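Local coordinates for protein glucose-6-phosphate dehydrogenase (Trypanosoma cruzi, PDB 5AQ1) that catalyses the NADP-dependent oxidation of glucose 6-phosphate, the reaction that opens the oxidative branch of the pentose phosphate pathway, at residues P26-S30 with R31-I35; L148-P151 with P152-V156; R160-S163 with K164-Q168; D268-Q271 with N272-Q276; R287-A291 with E292-D296. All blocks are in the same frame, centred on the assembly; numbering follows the deposited sequence.

Contact 1 of 5, residues P26-S30 with R31-I35; sequences PELRS and RALTI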
# COMPACT_ATOMS: atom_id res chain seq x y z
N PRO B 26 42.24 -12.16 -8.35
CA PRO B 26 42.98 -12.66 -7.20
C PRO B 26 43.57 -14.07 -7.42
O PRO B 26 44.79 -14.19 -7.41
CB PRO B 26 41.94 -12.59 -6.07
CG PRO B 26 41.06 -11.43 -6.46
CD PRO B 26 41.21 -11.20 -7.94
N GLU B 27 42.76 -15.10 -7.66
CA GLU B 27 43.28 -16.42 -8.06
C GLU B 27 43.41 -16.53 -9.59
O GLU B 27 44.03 -17.47 -10.10
CB GLU B 27 42.38 -17.54 -7.53
CG GLU B 27 42.33 -17.59 -6.01
CD GLU B 27 41.60 -18.81 -5.49
OE1 GLU B 27 40.67 -19.29 -6.17
OE2 GLU B 27 41.95 -19.29 -4.39
N LEU B 28 42.81 -15.58 -10.29
CA LEU B 28 42.99 -15.39 -11.73
C LEU B 28 44.46 -15.10 -12.10
O LEU B 28 44.89 -15.41 -13.21
CB LEU B 28 42.10 -14.24 -12.20
CG LEU B 28 41.85 -14.03 -13.69
CD1 LEU B 28 40.98 -15.14 -14.25
CD2 LEU B 28 41.20 -12.68 -13.92
N ARG B 29 45.20 -14.49 -11.18
CA ARG B 29 46.61 -14.15 -11.38
C ARG B 29 47.56 -15.34 -11.13
O ARG B 29 48.61 -15.42 -11.76
CB ARG B 29 47.00 -12.97 -10.48
CG ARG B 29 48.46 -12.52 -10.61
CD ARG B 29 48.76 -11.28 -9.79
NE ARG B 29 48.08 -10.08 -10.31
CZ ARG B 29 46.99 -9.51 -9.79
NH1 ARG B 29 46.40 -10.00 -8.70
NH2 ARG B 29 46.48 -8.43 -10.37
N SER B 30 47.18 -16.24 -10.23
CA SER B 30 48.04 -17.36 -9.81
C SER B 30 48.09 -18.54 -10.80
O SER B 30 48.86 -19.49 -10.60
CB SER B 30 47.61 -17.87 -8.43
OG SER B 30 46.26 -18.32 -8.45
N ARG B 31 47.27 -18.47 -11.85
CA ARG B 31 47.23 -19.50 -12.88
C ARG B 31 47.18 -18.84 -14.26
O ARG B 31 46.65 -17.74 -14.42
CB ARG B 31 46.00 -20.38 -12.66
CG ARG B 31 45.66 -21.32 -13.80
CD ARG B 31 44.70 -22.41 -13.32
NE ARG B 31 45.40 -23.47 -12.60
CZ ARG B 31 44.80 -24.45 -11.92
NH1 ARG B 31 43.47 -24.51 -11.85
NH2 ARG B 31 45.53 -25.37 -11.30
N ALA B 32 47.74 -19.52 -15.26
CA ALA B 32 47.80 -18.99 -16.63
C ALA B 32 46.40 -18.67 -17.14
O ALA B 32 45.43 -19.35 -16.80
CB ALA B 32 48.48 -19.98 -17.56
N LEU B 33 46.31 -17.62 -17.97
CA LEU B 33 45.05 -17.21 -18.59
C LEU B 33 45.24 -17.06 -20.09
O LEU B 33 46.08 -16.28 -20.54
CB LEU B 33 44.56 -15.89 -18.00
CG LEU B 33 43.26 -15.31 -18.58
CD1 LEU B 33 42.11 -16.32 -18.50
CD2 LEU B 33 42.88 -14.03 -17.87
N THR B 34 44.45 -17.80 -20.86
CA THR B 34 44.47 -17.70 -22.31
C THR B 34 43.07 -17.34 -22.81
O THR B 34 42.11 -18.05 -22.54
CB THR B 34 44.94 -19.02 -22.96
OG1 THR B 34 46.17 -19.45 -22.36
CG2 THR B 34 45.15 -18.85 -24.46
N ILE B 35 42.98 -16.22 -23.54
CA ILE B 35 41.74 -15.77 -24.14
C ILE B 35 41.82 -15.96 -25.66
O ILE B 35 42.58 -15.27 -26.33
CB ILE B 35 41.47 -14.28 -23.82
CG1 ILE B 35 41.38 -14.09 -22.30
CG2 ILE B 35 40.19 -13.80 -24.50
CD1 ILE B 35 41.31 -12.65 -21.85

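Contact 2 of 5, residues L148-P151 with P152-V156; sequences LALP and PSVFV. With NDP (NADPH dihydro-nicotinamide-adenine-dinucleotide phosphate), chain G.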
# COMPACT_ATOMS: atom_id res chain seq x y z
N LEU B 148 33.62 -16.80 -29.12
CA LEU B 148 33.16 -17.19 -30.45
C LEU B 148 32.55 -16.01 -31.19
O LEU B 148 31.33 -15.82 -31.17
CB LEU B 148 32.16 -18.35 -30.36
CG LEU B 148 32.78 -19.75 -30.25
CD1 LEU B 148 33.67 -19.88 -29.02
CD2 LEU B 148 31.70 -20.81 -30.23
N ALA B 149 33.41 -15.22 -31.84
CA ALA B 149 32.98 -14.09 -32.66
C ALA B 149 32.79 -14.53 -34.11
O ALA B 149 33.46 -14.03 -35.01
CB ALA B 149 34.00 -12.96 -32.57
N LEU B 150 31.86 -15.46 -34.31
CA LEU B 150 31.68 -16.16 -35.58
C LEU B 150 30.22 -16.12 -36.03
O LEU B 150 29.33 -15.88 -35.21
CB LEU B 150 32.09 -17.63 -35.41
CG LEU B 150 33.54 -17.90 -34.98
CD1 LEU B 150 33.68 -19.31 -34.44
CD2 LEU B 150 34.50 -17.67 -36.14
N PRO B 151 29.95 -16.38 -37.32
CA PRO B 151 28.56 -16.49 -37.78
C PRO B 151 27.85 -17.73 -37.23
O PRO B 151 28.51 -18.71 -36.88
CB PRO B 151 28.68 -16.59 -39.31
CG PRO B 151 30.10 -16.29 -39.65
CD PRO B 151 30.92 -16.56 -38.42
N PRO B 152 26.50 -17.70 -37.16
CA PRO B 152 25.73 -18.85 -36.66
C PRO B 152 25.90 -20.15 -37.47
O PRO B 152 25.74 -21.23 -36.91
CB PRO B 152 24.27 -18.37 -36.72
CG PRO B 152 24.27 -17.14 -37.55
CD PRO B 152 25.64 -16.54 -37.43
N SER B 153 26.22 -20.03 -38.76
CA SER B 153 26.39 -21.21 -39.62
C SER B 153 27.47 -22.18 -39.13
O SER B 153 27.32 -23.39 -39.25
CB SER B 153 26.69 -20.78 -41.06
OG SER B 153 27.84 -19.94 -41.11
N VAL B 154 28.56 -21.65 -38.57
CA VAL B 154 29.68 -22.49 -38.11
C VAL B 154 29.66 -22.81 -36.61
O VAL B 154 30.51 -23.55 -36.13
CB VAL B 154 31.05 -21.86 -38.45
CG1 VAL B 154 31.11 -21.46 -39.92
CG2 VAL B 154 31.36 -20.67 -37.55
N PHE B 155 28.68 -22.27 -35.89
CA PHE B 155 28.66 -22.32 -34.42
C PHE B 155 28.81 -23.72 -33.82
O PHE B 155 29.70 -23.95 -33.00
CB PHE B 155 27.37 -21.68 -33.89
CG PHE B 155 27.25 -21.74 -32.39
CD1 PHE B 155 28.04 -20.94 -31.59
CD2 PHE B 155 26.34 -22.61 -31.79
CE1 PHE B 155 27.94 -21.00 -30.21
CE2 PHE B 155 26.23 -22.67 -30.41
CZ PHE B 155 27.03 -21.86 -29.62
N VAL B 156 27.94 -24.64 -34.22
CA VAL B 156 27.89 -25.97 -33.60
C VAL B 156 29.16 -26.76 -33.89
O VAL B 156 29.69 -27.43 -33.00
CB VAL B 156 26.65 -26.77 -34.07
CG1 VAL B 156 26.65 -28.17 -33.47
CG2 VAL B 156 25.36 -26.04 -33.67
PA NDP G . 31.54 -11.45 -39.63
O1A NDP G . 30.59 -11.58 -40.80
O2A NDP G . 32.49 -10.27 -39.56
O5B NDP G . 32.35 -12.84 -39.54
C5B NDP G . 33.31 -13.02 -38.51
C4B NDP G . 34.49 -13.84 -39.02
O4B NDP G . 34.06 -15.18 -39.21
C3B NDP G . 35.07 -13.36 -40.35
O3B NDP G . 36.20 -12.50 -40.21
C2B NDP G . 35.46 -14.65 -41.04
O2B NDP G . 36.82 -14.97 -40.72
C1B NDP G . 34.55 -15.70 -40.45
N9A NDP G . 33.45 -16.01 -41.41
C8A NDP G . 32.62 -15.13 -42.02
N7A NDP G . 31.74 -15.77 -42.83
C5A NDP G . 32.01 -17.09 -42.74
C6A NDP G . 31.46 -18.33 -43.33
N6A NDP G . 30.42 -18.27 -44.20
N1A NDP G . 32.03 -19.51 -42.96
C2A NDP G . 33.06 -19.58 -42.09
N3A NDP G . 33.60 -18.48 -41.53
C4A NDP G . 33.13 -17.24 -41.80
O3 NDP G . 30.70 -11.56 -38.26
PN NDP G . 30.66 -10.39 -37.15
O1N NDP G . 32.04 -10.14 -36.59
O2N NDP G . 29.87 -9.24 -37.73
O5D NDP G . 29.78 -11.09 -36.00
C5D NDP G . 30.25 -12.21 -35.27
C4D NDP G . 29.12 -12.76 -34.40
O4D NDP G . 28.68 -11.76 -33.48
C3D NDP G . 27.91 -13.14 -35.24
O3D NDP G . 27.34 -14.36 -34.75
C2D NDP G . 26.95 -11.99 -35.08
O2D NDP G . 25.58 -12.40 -35.24
C1D NDP G . 27.29 -11.47 -33.68
N1N NDP G . 26.97 -10.04 -33.53
C2N NDP G . 27.80 -9.10 -34.02
C3N NDP G . 27.51 -7.74 -33.90
C7N NDP G . 28.46 -6.71 -34.45
O7N NDP G . 28.58 -5.65 -33.85
N7N NDP G . 29.15 -6.95 -35.56
C4N NDP G . 26.25 -7.27 -33.22
C5N NDP G . 25.44 -8.39 -32.75
C6N NDP G . 25.83 -9.71 -32.92
P2B NDP G . 37.73 -15.93 -41.63
O1X NDP G . 37.13 -15.91 -43.01
O2X NDP G . 39.08 -15.24 -41.54
O3X NDP G . 37.66 -17.28 -40.96

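Contact 3 of 5, residues R160-S163 with K164-Q168; sequences RGLS and KGAMQ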
# COMPACT_ATOMS: atom_id res chain seq x y z
N ARG B 160 31.76 -28.30 -31.17
CA ARG B 160 32.13 -29.71 -31.17
C ARG B 160 33.64 -29.92 -31.19
O ARG B 160 34.16 -30.76 -30.47
CB ARG B 160 31.48 -30.46 -32.34
CG ARG B 160 30.01 -30.78 -32.09
CD ARG B 160 29.36 -31.48 -33.28
NE ARG B 160 27.92 -31.60 -33.06
CZ ARG B 160 27.02 -31.86 -34.01
NH1 ARG B 160 27.38 -32.03 -35.28
NH2 ARG B 160 25.73 -31.94 -33.68
N GLY B 161 34.33 -29.15 -32.03
CA GLY B 161 35.79 -29.21 -32.13
C GLY B 161 36.48 -28.82 -30.84
O GLY B 161 37.42 -29.49 -30.40
N LEU B 162 36.02 -27.73 -30.23
CA LEU B 162 36.57 -27.25 -28.96
C LEU B 162 36.34 -28.26 -27.84
O LEU B 162 37.26 -28.57 -27.08
CB LEU B 162 35.95 -25.91 -28.56
CG LEU B 162 36.38 -24.68 -29.36
CD1 LEU B 162 35.52 -23.48 -28.99
CD2 LEU B 162 37.86 -24.37 -29.13
N SER B 163 35.11 -28.76 -27.74
CA SER B 163 34.74 -29.75 -26.72
C SER B 163 35.57 -31.01 -26.85
O SER B 163 36.04 -31.56 -25.86
CB SER B 163 33.25 -30.10 -26.84
OG SER B 163 32.84 -30.94 -25.78
N LYS B 164 35.76 -31.46 -28.09
CA LYS B 164 36.45 -32.71 -28.37
C LYS B 164 37.95 -32.62 -28.13
O LYS B 164 38.54 -33.55 -27.59
CB LYS B 164 36.16 -33.14 -29.81
CG LYS B 164 36.68 -34.53 -30.18
CD LYS B 164 36.64 -34.74 -31.69
CE LYS B 164 37.33 -36.04 -32.09
NZ LYS B 164 36.47 -37.24 -31.88
N GLY B 165 38.58 -31.52 -28.55
CA GLY B 165 40.05 -31.46 -28.62
C GLY B 165 40.78 -30.23 -28.10
O GLY B 165 41.97 -30.09 -28.36
N ALA B 166 40.10 -29.35 -27.36
CA ALA B 166 40.75 -28.16 -26.82
C ALA B 166 40.28 -27.77 -25.41
O ALA B 166 40.32 -26.60 -25.03
CB ALA B 166 40.58 -26.99 -27.78
N MET B 167 39.85 -28.76 -24.63
CA MET B 167 39.41 -28.53 -23.26
C MET B 167 40.55 -28.75 -22.29
O MET B 167 41.34 -29.70 -22.43
CB MET B 167 38.25 -29.46 -22.89
CG MET B 167 37.00 -29.28 -23.73
SD MET B 167 36.15 -27.72 -23.40
CE MET B 167 35.34 -28.10 -21.85
N GLN B 168 40.66 -27.86 -21.32
CA GLN B 168 41.50 -28.09 -20.15
C GLN B 168 40.76 -29.09 -19.28
O GLN B 168 39.53 -29.07 -19.21
CB GLN B 168 41.71 -26.79 -19.38
CG GLN B 168 42.72 -26.87 -18.25
CD GLN B 168 44.14 -27.01 -18.76
OE1 GLN B 168 44.58 -28.09 -19.13
NE2 GLN B 168 44.87 -25.90 -18.78

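Contact 4 of 5, residues D268-Q271 with N272-Q276; sequences DVIQ and NHLTQ. With BG6 (6-O-phosphono-beta-D-glucopyranose), chain F.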
# COMPACT_ATOMS: atom_id res chain seq x y z
N ASP B 268 16.01 -8.93 -33.91
CA ASP B 268 17.30 -8.23 -33.81
C ASP B 268 17.52 -7.56 -32.46
O ASP B 268 18.61 -7.67 -31.89
CB ASP B 268 17.42 -7.19 -34.93
CG ASP B 268 18.83 -6.63 -35.06
OD1 ASP B 268 19.81 -7.41 -34.99
OD2 ASP B 268 18.96 -5.41 -35.26
N VAL B 269 16.50 -6.87 -31.94
CA VAL B 269 16.65 -6.12 -30.68
C VAL B 269 15.55 -6.33 -29.62
O VAL B 269 15.83 -6.22 -28.43
CB VAL B 269 16.80 -4.60 -30.92
CG1 VAL B 269 17.95 -4.33 -31.88
CG2 VAL B 269 15.51 -3.99 -31.46
N ILE B 270 14.32 -6.62 -30.04
CA ILE B 270 13.21 -6.74 -29.09
C ILE B 270 13.28 -8.06 -28.31
O ILE B 270 13.21 -8.06 -27.08
CB ILE B 270 11.84 -6.60 -29.78
CG1 ILE B 270 11.70 -5.18 -30.34
CG2 ILE B 270 10.71 -6.91 -28.80
CD1 ILE B 270 10.39 -4.91 -31.06
N GLN B 271 13.44 -9.17 -29.03
CA GLN B 271 13.49 -10.50 -28.42
C GLN B 271 14.62 -10.67 -27.41
O GLN B 271 14.52 -11.49 -26.50
CB GLN B 271 13.61 -11.56 -29.52
CG GLN B 271 13.66 -13.00 -29.01
CD GLN B 271 15.05 -13.48 -28.62
OE1 GLN B 271 16.06 -12.84 -28.93
NE2 GLN B 271 15.10 -14.60 -27.93
N ASN B 272 15.69 -9.89 -27.57
CA ASN B 272 16.86 -10.01 -26.70
C ASN B 272 17.07 -8.75 -25.85
O ASN B 272 16.81 -8.78 -24.65
CB ASN B 272 18.12 -10.38 -27.51
CG ASN B 272 18.19 -9.67 -28.85
OD1 ASN B 272 18.43 -8.46 -28.92
ND2 ASN B 272 17.98 -10.42 -29.94
N HIS B 273 17.52 -7.66 -26.46
CA HIS B 273 17.94 -6.48 -25.69
C HIS B 273 16.82 -5.92 -24.82
O HIS B 273 16.99 -5.72 -23.62
CB HIS B 273 18.45 -5.38 -26.62
CG HIS B 273 19.64 -5.77 -27.44
ND1 HIS B 273 20.73 -6.41 -26.91
CD2 HIS B 273 19.91 -5.59 -28.76
CE1 HIS B 273 21.62 -6.62 -27.86
NE2 HIS B 273 21.15 -6.13 -28.99
N LEU B 274 15.67 -5.66 -25.44
CA LEU B 274 14.56 -5.00 -24.75
C LEU B 274 13.79 -5.96 -23.83
O LEU B 274 13.23 -5.52 -22.82
CB LEU B 274 13.62 -4.34 -25.75
CG LEU B 274 14.26 -3.37 -26.76
CD1 LEU B 274 13.18 -2.55 -27.46
CD2 LEU B 274 15.28 -2.45 -26.11
N THR B 275 13.78 -7.24 -24.16
CA THR B 275 13.19 -8.25 -23.29
C THR B 275 14.05 -8.45 -22.04
O THR B 275 13.53 -8.70 -20.95
CB THR B 275 13.00 -9.59 -24.02
OG1 THR B 275 12.15 -9.39 -25.16
CG2 THR B 275 12.38 -10.65 -23.11
N GLN B 276 15.37 -8.35 -22.19
CA GLN B 276 16.28 -8.37 -21.04
C GLN B 276 15.97 -7.22 -20.09
O GLN B 276 15.83 -7.41 -18.88
CB GLN B 276 17.74 -8.29 -21.49
CG GLN B 276 18.33 -9.62 -21.92
CD GLN B 276 18.50 -10.60 -20.78
OE1 GLN B 276 18.53 -10.21 -19.61
NE2 GLN B 276 18.60 -11.88 -21.11
C1 BG6 F . 23.03 -5.33 -32.15
C2 BG6 F . 21.97 -5.43 -33.24
O1 BG6 F . 22.89 -6.42 -31.22
O5 BG6 F . 22.87 -4.10 -31.44
C3 BG6 F . 22.08 -4.23 -34.17
O2 BG6 F . 22.12 -6.65 -33.98
C4 BG6 F . 21.95 -2.96 -33.35
O3 BG6 F . 21.08 -4.26 -35.19
C5 BG6 F . 23.03 -2.94 -32.28
O4 BG6 F . 22.06 -1.83 -34.20
C6 BG6 F . 22.96 -1.67 -31.44
O6 BG6 F . 23.85 -1.75 -30.32
P BG6 F . 24.22 -0.42 -29.49
O1P BG6 F . 22.89 0.16 -29.08
O2P BG6 F . 25.03 -0.92 -28.33
O3P BG6 F . 24.99 0.42 -30.49

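Contact 5 of 5, residues R287-A291 with E292-D296; sequences RSLSA and EDIRD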
# COMPACT_ATOMS: atom_id res chain seq x y z
N ARG B 287 16.15 -13.63 -4.11
CA ARG B 287 16.43 -14.20 -2.79
C ARG B 287 17.78 -13.75 -2.26
O ARG B 287 17.98 -13.66 -1.05
CB ARG B 287 16.35 -15.72 -2.85
CG ARG B 287 14.94 -16.24 -3.08
CD ARG B 287 14.92 -17.73 -3.39
NE ARG B 287 13.56 -18.20 -3.64
CZ ARG B 287 13.25 -19.39 -4.14
NH1 ARG B 287 14.19 -20.27 -4.45
NH2 ARG B 287 11.97 -19.71 -4.33
N SER B 288 18.70 -13.48 -3.17
CA SER B 288 20.01 -12.91 -2.85
C SER B 288 20.56 -12.24 -4.10
O SER B 288 19.86 -12.18 -5.11
CB SER B 288 20.98 -14.01 -2.39
OG SER B 288 21.48 -14.72 -3.52
N LEU B 289 21.79 -11.75 -4.04
CA LEU B 289 22.43 -11.15 -5.21
C LEU B 289 23.34 -12.12 -5.95
O LEU B 289 24.06 -11.71 -6.86
CB LEU B 289 23.21 -9.90 -4.80
CG LEU B 289 22.34 -8.74 -4.33
CD1 LEU B 289 23.21 -7.66 -3.69
CD2 LEU B 289 21.50 -8.16 -5.46
N SER B 290 23.29 -13.40 -5.59
CA SER B 290 24.03 -14.42 -6.34
C SER B 290 23.40 -14.58 -7.73
O SER B 290 22.21 -14.35 -7.92
CB SER B 290 24.03 -15.76 -5.60
OG SER B 290 22.77 -16.41 -5.69
N ALA B 291 24.22 -14.99 -8.69
CA ALA B 291 23.83 -14.99 -10.10
C ALA B 291 22.55 -15.78 -10.39
O ALA B 291 21.68 -15.31 -11.12
CB ALA B 291 24.97 -15.53 -10.94
N GLU B 292 22.46 -16.98 -9.83
CA GLU B 292 21.33 -17.86 -10.10
C GLU B 292 20.04 -17.41 -9.42
O GLU B 292 18.96 -17.65 -9.95
CB GLU B 292 21.66 -19.32 -9.74
CG GLU B 292 21.94 -20.22 -10.94
CD GLU B 292 22.77 -19.57 -12.03
OE1 GLU B 292 23.99 -19.40 -11.83
OE2 GLU B 292 22.21 -19.20 -13.08
N ASP B 293 20.16 -16.76 -8.27
CA ASP B 293 18.98 -16.17 -7.63
C ASP B 293 18.39 -15.05 -8.48
O ASP B 293 17.17 -14.90 -8.56
CB ASP B 293 19.31 -15.67 -6.22
CG ASP B 293 19.31 -16.78 -5.18
OD1 ASP B 293 18.74 -17.86 -5.45
OD2 ASP B 293 19.88 -16.58 -4.09
N ILE B 294 19.26 -14.26 -9.11
CA ILE B 294 18.82 -13.17 -9.99
C ILE B 294 18.23 -13.72 -11.29
O ILE B 294 17.16 -13.31 -11.72
CB ILE B 294 19.96 -12.18 -10.28
CG1 ILE B 294 20.32 -11.41 -9.00
CG2 ILE B 294 19.56 -11.20 -11.37
CD1 ILE B 294 21.63 -10.65 -9.05
N ARG B 295 18.94 -14.66 -11.91
CA ARG B 295 18.47 -15.26 -13.16
C ARG B 295 17.18 -16.05 -13.01
O ARG B 295 16.35 -16.06 -13.92
CB ARG B 295 19.55 -16.17 -13.74
CG ARG B 295 20.59 -15.44 -14.58
CD ARG B 295 21.86 -16.26 -14.63
NE ARG B 295 22.30 -16.55 -15.99
CZ ARG B 295 23.04 -17.60 -16.34
NH1 ARG B 295 23.46 -18.49 -15.45
NH2 ARG B 295 23.38 -17.75 -17.62
N ASP B 296 17.01 -16.71 -11.86
CA ASP B 296 15.75 -17.39 -11.55
C ASP B 296 14.57 -16.42 -11.64
O ASP B 296 13.56 -16.74 -12.24
CB ASP B 296 15.80 -18.02 -10.15
CG ASP B 296 16.51 -19.37 -10.12
OD1 ASP B 296 17.12 -19.77 -11.13
OD2 ASP B 296 16.46 -20.02 -9.06
O HOH W 1 15.60 -15.41 -6.40

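Contact 1 of 5, residues P26-S30 with R31-I35
The turn leading into strand 33-38, an inner strand of the parallel sheet in the Rossmann-type NAD-binding domain, brings L28 against L33. The backbone of 27-30 has helical angles but lacks the regular bonds of a helix. Bonding in the turn centres on E27 O, which takes the S30 hydroxyl at 2.9 Å (S30 OG to E27 O) and, weakly, the S30 amide at 3.4 Å (S30 N to E27 O). With chi1 at 59°, S30 folds OG back over its own backbone, where it can reach the carbonyl of E27. The apolar half is a single touch between branch ends, L28 CD1 lying 4.2 Å from L33 CD2. Both leucines run with CG opposite the backbone N, and the L33 side chain also packs on P63 and V66. R31, at the bend, extends away and gives a weak hydrogen bond from NE to the carbonyl of K140. Chemically, then, one carbonyl with two donors, one of them weak, and one methyl-to-methyl touch are the contacts within this surface turn, which suggests it is lightly fixed, whereas L33 beyond it is buried and bonded through its backbone to N67.

Contact 2 of 5, residues L148-P151 with P152-V156
L148 and F155 cross at about a right angle, and so do L150 and V154; these two crossings lie in the turn between strand 143-148 and helix 155-165. In the first, a branch end of the leucine approaches the ring of F155, with L148 CD2 3.8 Å from F155 CE1. In the second, V154 divides its methyls between two partners. With chi1 at -50°, CG2 faces the protein, 3.8 Å from L150 CB and 4.2 Å from P151 CD, whereas CG1 is directed at the cofactor and comes within 3.5 Å of the adenine carbon C2A of NADPH. P151 reaches the same base from the other segment, its CG 3.6 Å from the adenine N7A, so that a proline and a valine from one turn share the adenine. The carbonyl of L150 accepts a hydrogen bond from the nicotinamide-side ribose hydroxyl, O3D of NADPH to L150 O. Backbone bonding in the turn is modest: V154 N to P151 O is weak at 3.4 Å, and F155 N reaches P152 O. The L148 side chain, at the end of strand 143-148, packs on V158 and C159 of helix 155-165 and on L177 of strand 175-179; F155 leans on V179 of that strand, and the backbones of L148 and A149 bond to I178 and L38 respectively.

Contact 3 of 5, residues R160-S163 with K164-Q168
L162 and A166 mark the closely packed side of the C-terminal end of helix 155-165, where it runs into the following loop and CD2 of L162 touches CB of A166 at 4.0 Å. L162 carries its CG beside the backbone N (chi1 -73°) and continues inward onto F146 and L177 of the sheet and onto F121 and L124 of helix 118-134. M167 bends at chi2 and chi3, which folds its chain back across the carbonyl end of the helix: its CG lies 3.3 Å from S163 O and 3.4 Å from L162 O, and the side chain goes on to F201 and V175. Three backbone bonds of equal length, 3.0 Å, tie the segments: K164 N to R160 O, G165 N to G161 O and A166 N to L162 O. The opposite character belongs to R160 and K164, both exposed. The end of R160 leads away from the other segment, and K164 runs extended until a bend at its last torsion, touching D118. S163 sits between these extremes, its hydroxyl hydrogen-bonded to the carbonyl of L200. The helix, apolar toward the sheet and charged outside, forms the crossover of a beta-alpha-beta unit, joining parallel strands 143-148 and 175-179 of the Rossmann-type sheet.

Contact 4 of 5, residues D268-Q271 with N272-Q276
Between V269 and L274 the backbone of helix 264-282 widens into a pi-type turn: L274 N reaches back five residues to V269 O at 3.0 Å, with an N-H...O angle of 164°. T275 N makes a weak bond of the same span to I270 O, and the helix is kinked around N272 and H273. Regular bonding resumes with Q276 N to N272 O at 2.9 Å. The T275 hydroxyl adds a second donor, OG1 lying 2.6 Å from I270 O, and it also bonds to Y470. At the kink N272 turns its amide back toward the preceding turn (chi1 40°). Its ND2 lies 3.3 Å from Q271 OE1, the amide planes of N272 and Q271 standing 78° apart, and weakly reaches D268 O, while OD1 accepts H273 N and sits above one face of the histidine ring, offset toward its rim. V269 CG1 meets that ring at its edge, 3.9 Å from H273 CD2. D268 spreads its carboxylate over neighbouring substrate hydroxyls, OD1 taking O2 of glucose 6-phosphate at 2.6 Å and OD2 taking O3 at a modelled distance too short to be read closely. H273 NE2 is hydrogen-bonded to O1 at 2.8 Å, with ND1 held by D210. A histidine backed by an aspartate at the hydroxyl to be oxidised is consistent with the general base proposed for this family; D268 probably orients the sugar.

Contact 5 of 5, residues R287-A291 with E292-D296
Similar first torsions in S288 (79°) and S290 (75°) turn both hydroxyls in over the backbone, while D293, at -81°, swings its carboxylate back from the helix to meet S288. S288 OG donates to D293 OD2 at 2.5 Å, and OD2 receives it on its anti lone pair, on the side away from OD1. S290 OG is also close to OD2, in a weak contact that is not settled. S288 OG accepts S290 N at 3.1 Å, an ST turn. S290 occupies the N-cap position; its carbonyl takes I294 N at 3.2 Å, and the next bond, R295 N to A291 O, is 2.9 Å. On the apolar side I294 CD1 approaches L289 CD2 at 4.4 Å. Within the first turn, R295 NH1 forms a salt bridge with E292 OE2 at 2.8 Å, and R459 also engages OE2. A water accepts from R287 N at 3.0 Å and approaches D293 O. Beyond the chain, R287 forms a salt bridge with E297 of a second subunit, and D296 with R287 of that subunit. The loop leads from helix 264-282 into helix 291-302, with A291 against N453 and T455 and R295 against S454, in the loop that precedes helix 460-479.

How the contacts relate
Contacts 2 and 3 lie at the two ends of helix 155-165 and touch, L148 CD1 being 4.1 Å from L162 CD1, so the turn beside the cofactor shares apolar packing with the helix. Contact 1, feeding strand 33-38, comes within about 6 Å of contact 3 at the nearest atoms. Contact 4 belongs to the C-terminal part, but the active site lies between it and the NAD-binding domain: contacts 2 and 4 are 20 Å apart centre to centre, and the H273 side chain, which bonds the substrate, is about 6 Å from NADPH at the nearest atoms. Contact 5 begins the next helix, about 8 Å from contact 4 at the nearest atoms, and reaches a neighbouring subunit.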